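Putative aminomethyltransferase (Leptospirillum rubarum, PDB 3TTG) is a putative aminomethyltransferase, related to the glycine cleavage T-protein, and probably binds folate. Local coordinates at residues Leu149-Ser161 with Leu165-Ser177. Sequence-based numbering, arbitrary orientation.
Sequences LLSLFDNNFSGSS and LKNGGYVLIHPTS
S161 and I173 form an antiparallel hydrogen-bonded pair: I173 N donates to S161 O at 2.8 Å, and S161 N returns to I173 O at 3.0 Å. S160 also faces I173, which makes a G1 beta bulge, and its N gives H174 O a weak bond. With chi1 at 65°, between the backbone N and the carbonyl carbon, S161 OG turns back to S158 O, 2.7 Å away and met nearly along its C=O axis. Both oxygens rest against the isoleucine, S158 O 3.4 Å from I173 CB and S161 OG 3.4 Å from I173 CG1. On the helix side, L149 and I173 meet tip to tip, CD1 to CD1, at a tight 3.4 Å. Farther along, the F153 ring is sandwiched: L152 CB sits over one face, and L165 CD2 over the other in a CH-pi contact, 3.8 Å from the centroid. With F153 cut back to an alanine, the methyls of L165 would probably lose the ring they pack on, leaving a gap between helix end and turn. At the surface, K166 NZ makes a salt bridge to D154 OD2 at 3.2 Å, though D154 is poorly ordered. Here helix 145-152 and its following loop fold onto a beta hairpin, strands 161-164 and 170-173, at the margin of the folate-binding domain's mixed sheet.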
# COMPACT_ATOMS: atom_id res chain seq x y z
N LEU A 149 -12.04 15.03 -6.67
CA LEU A 149 -11.98 14.48 -8.04
C LEU A 149 -13.14 15.03 -8.90
O LEU A 149 -12.92 15.47 -10.03
CB LEU A 149 -12.04 12.94 -8.01
CG LEU A 149 -10.84 12.30 -7.36
CD1 LEU A 149 -11.09 10.86 -7.14
CD2 LEU A 149 -9.58 12.57 -8.13
N LEU A 150 -14.35 15.03 -8.33
CA LEU A 150 -15.55 15.57 -9.00
C LEU A 150 -15.40 17.02 -9.38
O LEU A 150 -16.06 17.45 -10.31
CB LEU A 150 -16.79 15.41 -8.13
CG LEU A 150 -17.29 14.00 -7.95
CD1 LEU A 150 -18.25 13.93 -6.81
CD2 LEU A 150 -17.94 13.47 -9.23
N SER A 151 -14.58 17.79 -8.66
CA SER A 151 -14.33 19.18 -8.99
C SER A 151 -13.38 19.28 -10.17
O SER A 151 -13.67 20.03 -11.09
CB SER A 151 -13.74 19.91 -7.79
OG SER A 151 -13.66 21.30 -8.04
N LEU A 152 -12.27 18.53 -10.18
CA LEU A 152 -11.34 18.60 -11.31
C LEU A 152 -11.89 17.95 -12.59
O LEU A 152 -11.52 18.38 -13.68
CB LEU A 152 -10.02 17.89 -11.00
CG LEU A 152 -9.04 18.47 -9.99
CD1 LEU A 152 -7.93 17.45 -9.70
CD2 LEU A 152 -8.40 19.75 -10.50
N PHE A 153 -12.64 16.83 -12.45
CA PHE A 153 -13.03 16.00 -13.59
C PHE A 153 -14.52 15.70 -13.64
O PHE A 153 -15.23 15.85 -12.65
CB PHE A 153 -12.26 14.66 -13.50
CG PHE A 153 -10.79 14.80 -13.18
CD1 PHE A 153 -9.91 15.36 -14.09
CD2 PHE A 153 -10.29 14.38 -11.95
CE1 PHE A 153 -8.55 15.50 -13.79
CE2 PHE A 153 -8.93 14.53 -11.65
CZ PHE A 153 -8.07 15.08 -12.58
N ASP A 154 -14.97 15.22 -14.79
CA ASP A 154 -16.38 14.92 -15.04
C ASP A 154 -16.69 13.43 -14.80
O ASP A 154 -15.80 12.62 -14.57
CB ASP A 154 -16.76 15.30 -16.50
CG ASP A 154 -16.16 16.61 -17.02
OD1 ASP A 154 -15.87 17.50 -16.19
OD2 ASP A 154 -15.97 16.72 -18.25
N ASN A 155 -18.00 13.10 -14.88
CA ASN A 155 -18.62 11.78 -14.73
C ASN A 155 -18.69 11.37 -13.22
O ASN A 155 -19.35 12.11 -12.47
CB ASN A 155 -17.97 10.70 -15.63
CG ASN A 155 -18.19 10.96 -17.11
OD1 ASN A 155 -19.27 10.69 -17.65
ND2 ASN A 155 -17.20 11.51 -17.80
N ASN A 156 -18.11 10.23 -12.75
CA ASN A 156 -18.34 9.79 -11.37
C ASN A 156 -17.30 8.79 -10.87
O ASN A 156 -16.57 8.18 -11.66
CB ASN A 156 -19.75 9.19 -11.22
CG ASN A 156 -20.07 8.09 -12.23
OD1 ASN A 156 -19.71 8.15 -13.41
ND2 ASN A 156 -20.80 7.06 -11.78
N PHE A 157 -17.19 8.66 -9.53
CA PHE A 157 -16.13 7.87 -8.92
C PHE A 157 -16.55 7.07 -7.68
O PHE A 157 -17.43 7.48 -6.90
CB PHE A 157 -14.97 8.81 -8.55
CG PHE A 157 -14.38 9.62 -9.69
CD1 PHE A 157 -13.32 9.14 -10.43
CD2 PHE A 157 -14.83 10.91 -9.95
CE1 PHE A 157 -12.71 9.93 -11.42
CE2 PHE A 157 -14.24 11.68 -10.96
CZ PHE A 157 -13.20 11.18 -11.69
N SER A 158 -15.85 5.93 -7.47
CA SER A 158 -16.09 5.04 -6.33
C SER A 158 -14.87 4.23 -6.03
O SER A 158 -13.97 4.18 -6.85
CB SER A 158 -17.28 4.10 -6.60
OG SER A 158 -17.10 3.37 -7.79
N GLY A 159 -14.85 3.60 -4.86
CA GLY A 159 -13.77 2.73 -4.41
C GLY A 159 -13.50 1.60 -5.39
O GLY A 159 -14.40 1.16 -6.08
N SER A 160 -12.27 1.10 -5.43
CA SER A 160 -11.81 0.01 -6.30
C SER A 160 -12.06 0.31 -7.78
O SER A 160 -12.60 -0.53 -8.50
CB SER A 160 -12.50 -1.31 -5.93
OG SER A 160 -12.39 -1.61 -4.55
N SER A 161 -11.68 1.51 -8.26
CA SER A 161 -11.93 1.84 -9.65
C SER A 161 -10.69 2.31 -10.33
O SER A 161 -9.75 2.82 -9.70
CB SER A 161 -13.04 2.89 -9.81
OG SER A 161 -12.67 4.13 -9.24
N LEU A 165 -8.73 9.35 -17.82
CA LEU A 165 -9.23 10.72 -17.84
C LEU A 165 -9.40 11.13 -19.34
O LEU A 165 -8.66 10.65 -20.21
CB LEU A 165 -8.28 11.66 -17.08
CG LEU A 165 -8.15 11.39 -15.60
CD1 LEU A 165 -6.99 12.16 -14.99
CD2 LEU A 165 -9.45 11.69 -14.88
N LYS A 166 -10.37 11.97 -19.64
CA LYS A 166 -10.65 12.32 -21.06
C LYS A 166 -9.45 13.04 -21.72
O LYS A 166 -9.16 12.86 -22.90
CB LYS A 166 -11.95 13.13 -21.22
CG LYS A 166 -12.04 14.47 -20.50
CD LYS A 166 -13.24 15.30 -21.01
CE LYS A 166 -14.60 14.65 -20.80
NZ LYS A 166 -15.71 15.57 -21.18
N ASN A 167 -8.73 13.79 -20.90
CA ASN A 167 -7.52 14.52 -21.28
C ASN A 167 -6.25 13.63 -21.37
O ASN A 167 -5.20 14.12 -21.79
CB ASN A 167 -7.28 15.63 -20.23
CG ASN A 167 -7.37 15.15 -18.79
OD1 ASN A 167 -8.49 15.18 -18.19
ND2 ASN A 167 -6.26 14.59 -18.24
N GLY A 168 -6.34 12.37 -20.99
CA GLY A 168 -5.18 11.48 -20.94
C GLY A 168 -4.85 11.31 -19.47
O GLY A 168 -5.18 12.15 -18.64
N GLY A 169 -4.19 10.25 -19.14
CA GLY A 169 -3.90 10.01 -17.72
C GLY A 169 -4.96 9.14 -17.06
O GLY A 169 -5.92 8.72 -17.70
N TYR A 170 -4.75 8.81 -15.81
CA TYR A 170 -5.57 7.79 -15.15
C TYR A 170 -5.85 8.13 -13.71
O TYR A 170 -5.04 8.78 -13.04
CB TYR A 170 -4.84 6.41 -15.17
CG TYR A 170 -4.45 5.91 -16.54
CD1 TYR A 170 -5.33 5.16 -17.31
CD2 TYR A 170 -3.25 6.30 -17.13
CE1 TYR A 170 -5.01 4.76 -18.60
CE2 TYR A 170 -2.93 5.92 -18.44
CZ TYR A 170 -3.82 5.17 -19.18
OH TYR A 170 -3.54 4.78 -20.47
N VAL A 171 -6.93 7.56 -13.18
CA VAL A 171 -7.20 7.70 -11.76
C VAL A 171 -7.41 6.31 -11.20
O VAL A 171 -8.22 5.55 -11.71
CB VAL A 171 -8.39 8.61 -11.40
CG1 VAL A 171 -8.49 8.79 -9.88
CG2 VAL A 171 -8.25 9.96 -12.05
N LEU A 172 -6.72 6.02 -10.12
CA LEU A 172 -6.85 4.81 -9.33
C LEU A 172 -7.55 5.19 -8.04
O LEU A 172 -6.97 5.98 -7.25
CB LEU A 172 -5.50 4.18 -8.98
CG LEU A 172 -4.62 3.52 -10.07
CD1 LEU A 172 -4.33 4.48 -11.21
CD2 LEU A 172 -3.30 3.06 -9.49
N ILE A 173 -8.70 4.58 -7.74
CA ILE A 173 -9.33 4.76 -6.43
C ILE A 173 -9.17 3.44 -5.76
O ILE A 173 -9.72 2.44 -6.24
CB ILE A 173 -10.77 5.24 -6.41
CG1 ILE A 173 -11.04 6.43 -7.32
CG2 ILE A 173 -11.20 5.53 -4.98
CD1 ILE A 173 -10.32 7.58 -7.07
N HIS A 174 -8.42 3.40 -4.69
CA HIS A 174 -8.16 2.14 -4.00
C HIS A 174 -9.45 1.54 -3.42
O HIS A 174 -10.38 2.27 -3.03
CB HIS A 174 -7.18 2.34 -2.82
CG HIS A 174 -5.77 2.75 -3.15
ND1 HIS A 174 -4.75 2.53 -2.26
CD2 HIS A 174 -5.29 3.44 -4.21
CE1 HIS A 174 -3.67 3.09 -2.80
NE2 HIS A 174 -3.94 3.63 -3.98
N PRO A 175 -9.45 0.24 -3.15
CA PRO A 175 -10.53 -0.31 -2.29
C PRO A 175 -10.45 0.34 -0.92
O PRO A 175 -9.35 0.69 -0.46
CB PRO A 175 -10.22 -1.80 -2.21
CG PRO A 175 -8.90 -1.98 -2.76
CD PRO A 175 -8.46 -0.78 -3.51
N THR A 176 -11.60 0.56 -0.28
CA THR A 176 -11.59 1.20 1.05
C THR A 176 -11.10 0.20 2.12
O THR A 176 -10.55 0.66 3.10
CB THR A 176 -12.94 1.79 1.35
OG1 THR A 176 -13.91 0.74 1.24
CG2 THR A 176 -13.27 2.95 0.40
N SER A 177 -11.15 -1.14 1.88
CA SER A 177 -10.65 -2.16 2.82
C SER A 177 -9.26 -2.60 2.44
O SER A 177 -8.95 -2.80 1.26
CB SER A 177 -11.58 -3.37 2.90
OG SER A 177 -12.76 -2.90 3.52